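Local atomic coordinates of TIR domain-containing adapter molecule 1 (PDB entry 4BSX), a protein that acts as a signalling adaptor for Toll-like receptors that induces interferon beta, represented here by its helical N-terminal domain. Residues Q23-L26 with L27-K30; V72-L75 with V76-W80; A114-R117 with D118-Y121. The protein carries 2 engineered substitutions. All coordinates share one frame; numbering follows the deposited sequence.

Each of the three contacts lies within a different helix of the all-helical N-terminal domain: contact 1 in helix 23-33, contact 2 in helix 71-79 and contact 3 in helix 114-130. None touches another. The centre of contact 1 is the farthest from the chain's centre, at about 17 Å, while contacts 2 and 3 lie on opposite sides of that centre, their own centres about 23 Å apart. Contact 1 pairs a lysine's methylenes with an exposed tyrosine ring, Tyr28; contact 2 lays two arginines together near a shared glutamate but buries Val72, Ala73 and Val76; contact 3 joins an arginine to an adjacent aspartate and buries the ring of Tyr121.

Contact 1. Residues Q23-L26 with L27-K30; sequences QDKL and LYLK
The first two turns of helix 23-33 form an amphipathic alpha-helical segment, in which Lys25 and Tyr28 meet on one side while Leu26 and Leu29 are buried on another. Four backbone bonds of the i to i+4 kind build the turns. Leu27 N donates to Gln23 O at 2.9 Å, Tyr28 N to Asp24 O, Leu29 N to Lys25 O, and Lys30 N to Leu26 O at 2.7 Å; all four are close to straight.

The side-chain pairing is one of a flexible chain with a rigid ring. Tyr28 has CG anti to its own nitrogen (chi1 173°) and Lys25 has the same first rotation, which lets the two run side by side in one direction. The lysine chain then bends at each of its later torsions, and its CD comes obliquely against the ring, 3.6 Å from Tyr28 CD2. Lysine suits this place because its methylenes can pack on an aromatic group near the surface while carrying the charge onward. Tyrosine is equally amphipathic: its ring takes the apolar contact, and its OH forms a hydrogen bond with Lys32 NZ one turn farther along.

The leucines serve the buried side. Leu26 packs on Lys53 and Leu54, whereas Leu29 reaches Val50 of helix 43-53 and Leu111, so branched, wholly apolar side chains fit both positions. Lys30, with an extended chain, touches Val50 and Leu51 before its NZ bonds to Gln56 OE1.

Leu27 is partly exposed and folds back over the preceding turn. Its CG stands beside its own backbone N (chi1 -74°), which brings Leu27 CG to 3.3 Å from Gln23 O, the same carbonyl oxygen that accepts the Leu27 N-H.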
loop_
_atom_site.group_PDB
_atom_site.type_symbol
_atom_site.label_atom_id
_atom_site.label_comp_id
_atom_site.label_asym_id
_atom_site.label_seq_id
_atom_site.Cartn_x
_atom_site.Cartn_y
_atom_site.Cartn_z
ATOM N N GLN A 23 2.547 -0.214 -19.195
ATOM C CA GLN A 23 3.493 0.849 -18.910
ATOM C C GLN A 23 2.833 2.214 -18.998
ATOM O O GLN A 23 3.239 3.147 -18.272
ATOM C CB GLN A 23 4.689 0.785 -19.869
ATOM C CG GLN A 23 5.548 -0.545 -19.818
ATOM C CD GLN A 23 6.220 -0.811 -18.454
ATOM O OE1 GLN A 23 7.299 -0.305 -18.154
ATOM N NE2 GLN A 23 5.580 -1.634 -17.637
ATOM N N ASP A 24 1.835 2.349 -19.874
ATOM C CA ASP A 24 1.156 3.637 -20.054
ATOM C C ASP A 24 0.452 3.978 -18.733
ATOM O O ASP A 24 0.764 5.001 -18.108
ATOM C CB ASP A 24 0.131 3.631 -21.217
ATOM C CG ASP A 24 0.762 3.778 -22.609
ATOM O OD1 ASP A 24 1.941 4.197 -22.753
ATOM O OD2 ASP A 24 0.049 3.439 -23.578
ATOM N N LYS A 25 -0.443 3.094 -18.296
ATOM C CA LYS A 25 -1.060 3.176 -16.952
ATOM C C LYS A 25 -0.092 3.405 -15.780
ATOM O O LYS A 25 -0.345 4.258 -14.921
ATOM C CB LYS A 25 -1.923 1.960 -16.656
ATOM C CG LYS A 25 -2.800 2.159 -15.469
ATOM C CD LYS A 25 -3.803 3.321 -15.606
ATOM C CE LYS A 25 -4.720 3.240 -16.812
ATOM N NZ LYS A 25 -5.835 2.293 -16.643
ATOM N N LEU A 26 1.039 2.725 -15.739
ATOM C CA LEU A 26 2.003 3.050 -14.695
ATOM C C LEU A 26 2.528 4.494 -14.773
ATOM O O LEU A 26 2.621 5.192 -13.776
ATOM C CB LEU A 26 3.173 2.082 -14.719
ATOM C CG LEU A 26 2.856 0.626 -14.354
ATOM C CD1 LEU A 26 4.145 -0.180 -14.423
ATOM C CD2 LEU A 26 2.212 0.523 -12.984
ATOM N N LEU A 27 2.897 4.930 -15.967
ATOM C CA LEU A 27 3.235 6.327 -16.195
ATOM C C LEU A 27 2.112 7.273 -15.708
ATOM O O LEU A 27 2.382 8.224 -14.990
ATOM C CB LEU A 27 3.575 6.577 -17.679
ATOM C CG LEU A 27 4.959 6.005 -18.066
ATOM C CD1 LEU A 27 5.168 5.893 -19.549
ATOM C CD2 LEU A 27 6.102 6.833 -17.414
ATOM N N TYR A 28 0.873 6.965 -16.058
ATOM C CA TYR A 28 -0.293 7.663 -15.541
ATOM C C TYR A 28 -0.290 7.717 -14.018
ATOM O O TYR A 28 -0.406 8.793 -13.454
ATOM C CB TYR A 28 -1.573 6.986 -16.021
ATOM C CG TYR A 28 -2.818 7.561 -15.383
ATOM C CD1 TYR A 28 -3.210 8.896 -15.630
ATOM C CD2 TYR A 28 -3.607 6.792 -14.508
ATOM C CE1 TYR A 28 -4.375 9.450 -15.023
ATOM C CE2 TYR A 28 -4.783 7.342 -13.889
ATOM C CZ TYR A 28 -5.142 8.649 -14.162
ATOM O OH TYR A 28 -6.272 9.143 -13.568
ATOM N N LEU A 29 -0.105 6.570 -13.340
ATOM C CA LEU A 29 -0.065 6.556 -11.868
ATOM C C LEU A 29 1.127 7.319 -11.282
ATOM O O LEU A 29 0.986 8.071 -10.298
ATOM C CB LEU A 29 -0.131 5.140 -11.335
ATOM C CG LEU A 29 -1.488 4.521 -11.698
ATOM C CD1 LEU A 29 -1.610 3.038 -11.321
ATOM C CD2 LEU A 29 -2.619 5.284 -11.017
ATOM N N LYS A 30 2.287 7.165 -11.894
ATOM C CA LYS A 30 3.464 7.908 -11.454
ATOM C C LYS A 30 3.188 9.438 -11.501
ATOM O O LYS A 30 3.554 10.182 -10.581
ATOM C CB LYS A 30 4.673 7.543 -12.347
ATOM C CG LYS A 30 5.819 8.554 -12.295
ATOM C CD LYS A 30 6.920 8.312 -13.366
ATOM C CE LYS A 30 8.038 9.378 -13.219
ATOM N NZ LYS A 30 9.181 9.176 -14.135
#

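Contact 2. Residues V72-L75 with V76-W80; sequences VARL and VARQW
Arg74 and Arg78, one turn apart in helix 71-79, lie side by side and point the same way. Arg78 runs extended from CG to NE, its CD 3.5 Å from Arg74 O, and this course lays its guanidinium over Arg74: the CB of Arg74 sits 4.2 Å above the centre of that guanidinium plane. Arg78 NH2 in turn lies at the edge of the Arg74 guanidinium, 3.8 Å from Arg74 CD, with the two planes 50° apart. Both arginines are drawn to one anion, since Arg74 NE and Arg78 NH1 each form a salt bridge with Glu90 OE2; Arg74 NH1 also bonds to Lys68 O.

The looser, solvent side belongs to Gln79. Its side chain is extended beyond CG, and the amide crosses Leu75, with Gln79 NE2 in van der Waals contact 3.7 Å from Leu75 CD1. Glutamine suits this exposed position because its amide can meet solvent. Packing is tighter at Val76, whose CG2 comes within 3.4 Å of Val72 O, the oxygen that accepts the Val76 N-H. Val72, Ala73 and Val76 are buried, compact and apolar.

Around this helix, Val72 and Val76 pack on Leu45 of helix 43-53, Val76 and Ala77 on Leu64 of helix 57-65, and Trp80 stacks its ring with Phe15 of helix 11-19.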
loop_
_atom_site.group_PDB
_atom_site.type_symbol
_atom_site.label_atom_id
_atom_site.label_comp_id
_atom_site.label_asym_id
_atom_site.label_seq_id
_atom_site.Cartn_x
_atom_site.Cartn_y
_atom_site.Cartn_z
ATOM N N VAL A 72 5.886 0.014 7.220
ATOM C CA VAL A 72 5.604 -0.698 5.980
ATOM C C VAL A 72 6.465 -0.100 4.843
ATOM O O VAL A 72 6.991 -0.839 4.001
ATOM C CB VAL A 72 4.093 -0.693 5.632
ATOM C CG1 VAL A 72 3.838 -1.399 4.302
ATOM C CG2 VAL A 72 3.282 -1.348 6.725
ATOM N N ALA A 73 6.623 1.222 4.825
ATOM C CA ALA A 73 7.485 1.848 3.811
ATOM C C ALA A 73 8.940 1.353 3.957
ATOM O O ALA A 73 9.663 1.224 2.963
ATOM C CB ALA A 73 7.431 3.364 3.904
ATOM N N ARG A 74 9.343 1.086 5.197
ATOM C CA ARG A 74 10.679 0.597 5.493
ATOM C C ARG A 74 10.870 -0.826 4.972
ATOM O O ARG A 74 11.895 -1.137 4.354
ATOM C CB ARG A 74 10.926 0.651 6.999
ATOM C CG ARG A 74 11.209 2.033 7.511
ATOM C CD ARG A 74 11.905 1.983 8.866
ATOM N NE ARG A 74 11.146 1.287 9.903
ATOM C CZ ARG A 74 10.221 1.843 10.702
ATOM N NH1 ARG A 74 9.869 3.111 10.571
ATOM N NH2 ARG A 74 9.610 1.105 11.627
ATOM N N LEU A 75 9.878 -1.682 5.242
ATOM C CA LEU A 75 9.849 -3.037 4.717
ATOM C C LEU A 75 9.917 -3.057 3.175
ATOM O O LEU A 75 10.605 -3.884 2.583
ATOM C CB LEU A 75 8.578 -3.742 5.176
ATOM C CG LEU A 75 8.531 -5.258 4.856
ATOM C CD1 LEU A 75 9.271 -6.070 5.957
ATOM C CD2 LEU A 75 7.103 -5.792 4.691
ATOM N N VAL A 76 9.167 -2.165 2.533
ATOM C CA VAL A 76 9.215 -2.010 1.067
ATOM C C VAL A 76 10.591 -1.536 0.574
ATOM O O VAL A 76 11.123 -2.055 -0.396
ATOM C CB VAL A 76 8.085 -1.098 0.547
ATOM C CG1 VAL A 76 8.325 -0.745 -0.919
ATOM C CG2 VAL A 76 6.738 -1.797 0.717
ATOM N N ALA A 77 11.205 -0.600 1.265
ATOM C CA ALA A 77 12.522 -0.147 0.856
ATOM C C ALA A 77 13.515 -1.308 0.856
ATOM O O ALA A 77 14.339 -1.449 -0.055
ATOM C CB ALA A 77 13.010 0.953 1.813
ATOM N N ARG A 78 13.451 -2.123 1.907
ATOM C CA ARG A 78 14.417 -3.176 2.103
ATOM C C ARG A 78 14.162 -4.348 1.208
ATOM O O ARG A 78 15.066 -4.828 0.567
ATOM C CB ARG A 78 14.411 -3.645 3.559
ATOM C CG ARG A 78 15.017 -2.656 4.497
ATOM C CD ARG A 78 14.492 -2.861 5.914
ATOM N NE ARG A 78 14.865 -1.731 6.750
ATOM C CZ ARG A 78 14.402 -1.513 7.972
ATOM N NH1 ARG A 78 13.544 -2.365 8.526
ATOM N NH2 ARG A 78 14.825 -0.457 8.648
ATOM N N GLN A 79 12.934 -4.822 1.166
ATOM C CA GLN A 79 12.694 -6.082 0.500
ATOM C C GLN A 79 12.282 -5.964 -0.955
ATOM O O GLN A 79 12.319 -6.962 -1.649
ATOM C CB GLN A 79 11.662 -6.885 1.303
ATOM C CG GLN A 79 12.192 -7.206 2.694
ATOM C CD GLN A 79 11.281 -8.053 3.517
ATOM O OE1 GLN A 79 10.161 -8.331 3.136
ATOM N NE2 GLN A 79 11.768 -8.469 4.670
ATOM N N TRP A 80 11.879 -4.765 -1.407
ATOM C CA TRP A 80 11.532 -4.557 -2.819
ATOM C C TRP A 80 12.402 -3.508 -3.521
ATOM O O TRP A 80 12.464 -3.458 -4.752
ATOM C CB TRP A 80 10.052 -4.186 -2.974
ATOM C CG TRP A 80 9.069 -5.371 -3.038
ATOM C CD1 TRP A 80 8.617 -6.045 -4.159
ATOM C CD2 TRP A 80 8.448 -5.993 -1.925
ATOM N NE1 TRP A 80 7.737 -7.050 -3.782
ATOM C CE2 TRP A 80 7.620 -7.024 -2.417
ATOM C CE3 TRP A 80 8.493 -5.762 -0.554
ATOM C CZ2 TRP A 80 6.856 -7.808 -1.582
ATOM C CZ3 TRP A 80 7.748 -6.555 0.279
ATOM C CH2 TRP A 80 6.931 -7.559 -0.234
#

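Contact 3. Residues A114-R117 with D118-Y121; sequences ASMR and DVAY. Engineered in segment 114-117: Met116 (natural residue Leu).
Arg117 reaches both Asp118 and Tyr121 in helix 114-130, and its side chain can be followed outward. CB lies 3.1 Å from Asp118 N, a closeness that adjacent residues impose. CG stands anti to the backbone nitrogen (chi1 176°), which carries it toward the next turn, where Arg117 CG packs 3.9 Å from Tyr121 CD2. A bend at chi3 (57°) then swings the guanidinium back to Asp118. There OD1 meets its edge, in plane, taking two weak hydrogen bonds, one from Arg117 NE at 3.5 Å and one from Arg117 NH2 at 3.4 Å. This salt bridge thus rests on one carboxylate oxygen, the carboxylate turned 36° from the guanidinium. Arginine fits because its CG packs beside the ring while its guanidinium meets the acid; replacing it by an alanine is likely to leave Asp118 OD1 without this positive mate and open a gap beside Tyr121 CD2.

On another side, Met116, an engineered substitution modelled as selenomethionine, curls so that its CE comes 4.1 Å from Val119 CG2.

Asp118 OD2 has a weak hydrogen bond from Trp149 NE1. Tyrosine suits position 121 because its flat, buried ring packs between helices 96-108 and 136-147, touching Ala100 and Arg101 of the former and Ala143 and Cys147 of the latter, while its OH bonds to Glu142.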
loop_
_atom_site.group_PDB
_atom_site.type_symbol
_atom_site.label_atom_id
_atom_site.label_comp_id
_atom_site.label_asym_id
_atom_site.label_seq_id
_atom_site.Cartn_x
_atom_site.Cartn_y
_atom_site.Cartn_z
ATOM N N ALA A 114 -13.498 -4.313 -6.823
ATOM C CA ALA A 114 -13.777 -3.703 -5.538
ATOM C C ALA A 114 -13.892 -4.754 -4.432
ATOM O O ALA A 114 -13.701 -4.454 -3.253
ATOM C CB ALA A 114 -15.041 -2.908 -5.605
ATOM N N SER A 115 -14.208 -5.981 -4.820
ATOM C CA SER A 115 -14.334 -7.056 -3.872
ATOM C C SER A 115 -12.966 -7.346 -3.250
ATOM O O SER A 115 -12.892 -7.867 -2.141
ATOM C CB SER A 115 -14.879 -8.314 -4.557
ATOM O OG SER A 115 -13.867 -8.995 -5.261
HETATM N N MSE A 116 -11.884 -7.019 -3.959
HETATM C CA MSE A 116 -10.537 -7.278 -3.430
HETATM C C MSE A 116 -10.189 -6.242 -2.366
HETATM O O MSE A 116 -9.545 -6.563 -1.375
HETATM C CB MSE A 116 -9.462 -7.298 -4.526
HETATM C CG MSE A 116 -9.301 -8.630 -5.314
HETATM SE SE MSE A 116 -9.171 -10.283 -4.203
HETATM C CE MSE A 116 -11.083 -10.776 -4.057
ATOM N N ARG A 117 -10.642 -5.009 -2.554
ATOM C CA ARG A 117 -10.525 -4.012 -1.500
ATOM C C ARG A 117 -11.253 -4.440 -0.233
ATOM O O ARG A 117 -10.777 -4.176 0.866
ATOM C CB ARG A 117 -11.124 -2.698 -1.954
ATOM C CG ARG A 117 -11.129 -1.627 -0.862
ATOM C CD ARG A 117 -12.054 -0.499 -1.232
ATOM N NE ARG A 117 -13.384 -1.037 -1.456
ATOM C CZ ARG A 117 -14.255 -0.560 -2.333
ATOM N NH1 ARG A 117 -13.956 0.507 -3.072
ATOM N NH2 ARG A 117 -15.433 -1.163 -2.459
ATOM N N ASP A 118 -12.428 -5.050 -0.402
ATOM C CA ASP A 118 -13.308 -5.402 0.714
ATOM C C ASP A 118 -12.638 -6.468 1.551
ATOM O O ASP A 118 -12.567 -6.385 2.786
ATOM C CB ASP A 118 -14.642 -5.962 0.188
ATOM C CG ASP A 118 -15.561 -4.886 -0.386
ATOM O OD1 ASP A 118 -15.282 -3.676 -0.224
ATOM O OD2 ASP A 118 -16.595 -5.254 -0.969
ATOM N N VAL A 119 -12.170 -7.494 0.865
ATOM C CA VAL A 119 -11.454 -8.584 1.509
ATOM C C VAL A 119 -10.261 -8.028 2.290
ATOM O O VAL A 119 -10.051 -8.411 3.438
ATOM C CB VAL A 119 -10.972 -9.608 0.479
ATOM C CG1 VAL A 119 -10.013 -10.619 1.112
ATOM C CG2 VAL A 119 -12.160 -10.307 -0.142
ATOM N N ALA A 120 -9.496 -7.110 1.694
ATOM C CA ALA A 120 -8.360 -6.473 2.402
ATOM C C ALA A 120 -8.763 -5.682 3.691
ATOM O O ALA A 120 -8.107 -5.819 4.738
ATOM C CB ALA A 120 -7.528 -5.593 1.418
ATOM N N TYR A 121 -9.837 -4.884 3.639
ATOM C CA TYR A 121 -10.285 -4.199 4.844
ATOM C C TYR A 121 -10.689 -5.227 5.933
ATOM O O TYR A 121 -10.368 -5.072 7.098
ATOM C CB TYR A 121 -11.363 -3.134 4.550
ATOM C CG TYR A 121 -10.707 -1.767 4.265
ATOM C CD1 TYR A 121 -10.037 -1.123 5.242
ATOM C CD2 TYR A 121 -10.683 -1.200 3.000
ATOM C CE1 TYR A 121 -9.405 0.030 5.037
ATOM C CE2 TYR A 121 -10.038 -0.004 2.781
ATOM C CZ TYR A 121 -9.397 0.601 3.820
ATOM O OH TYR A 121 -8.746 1.818 3.723
#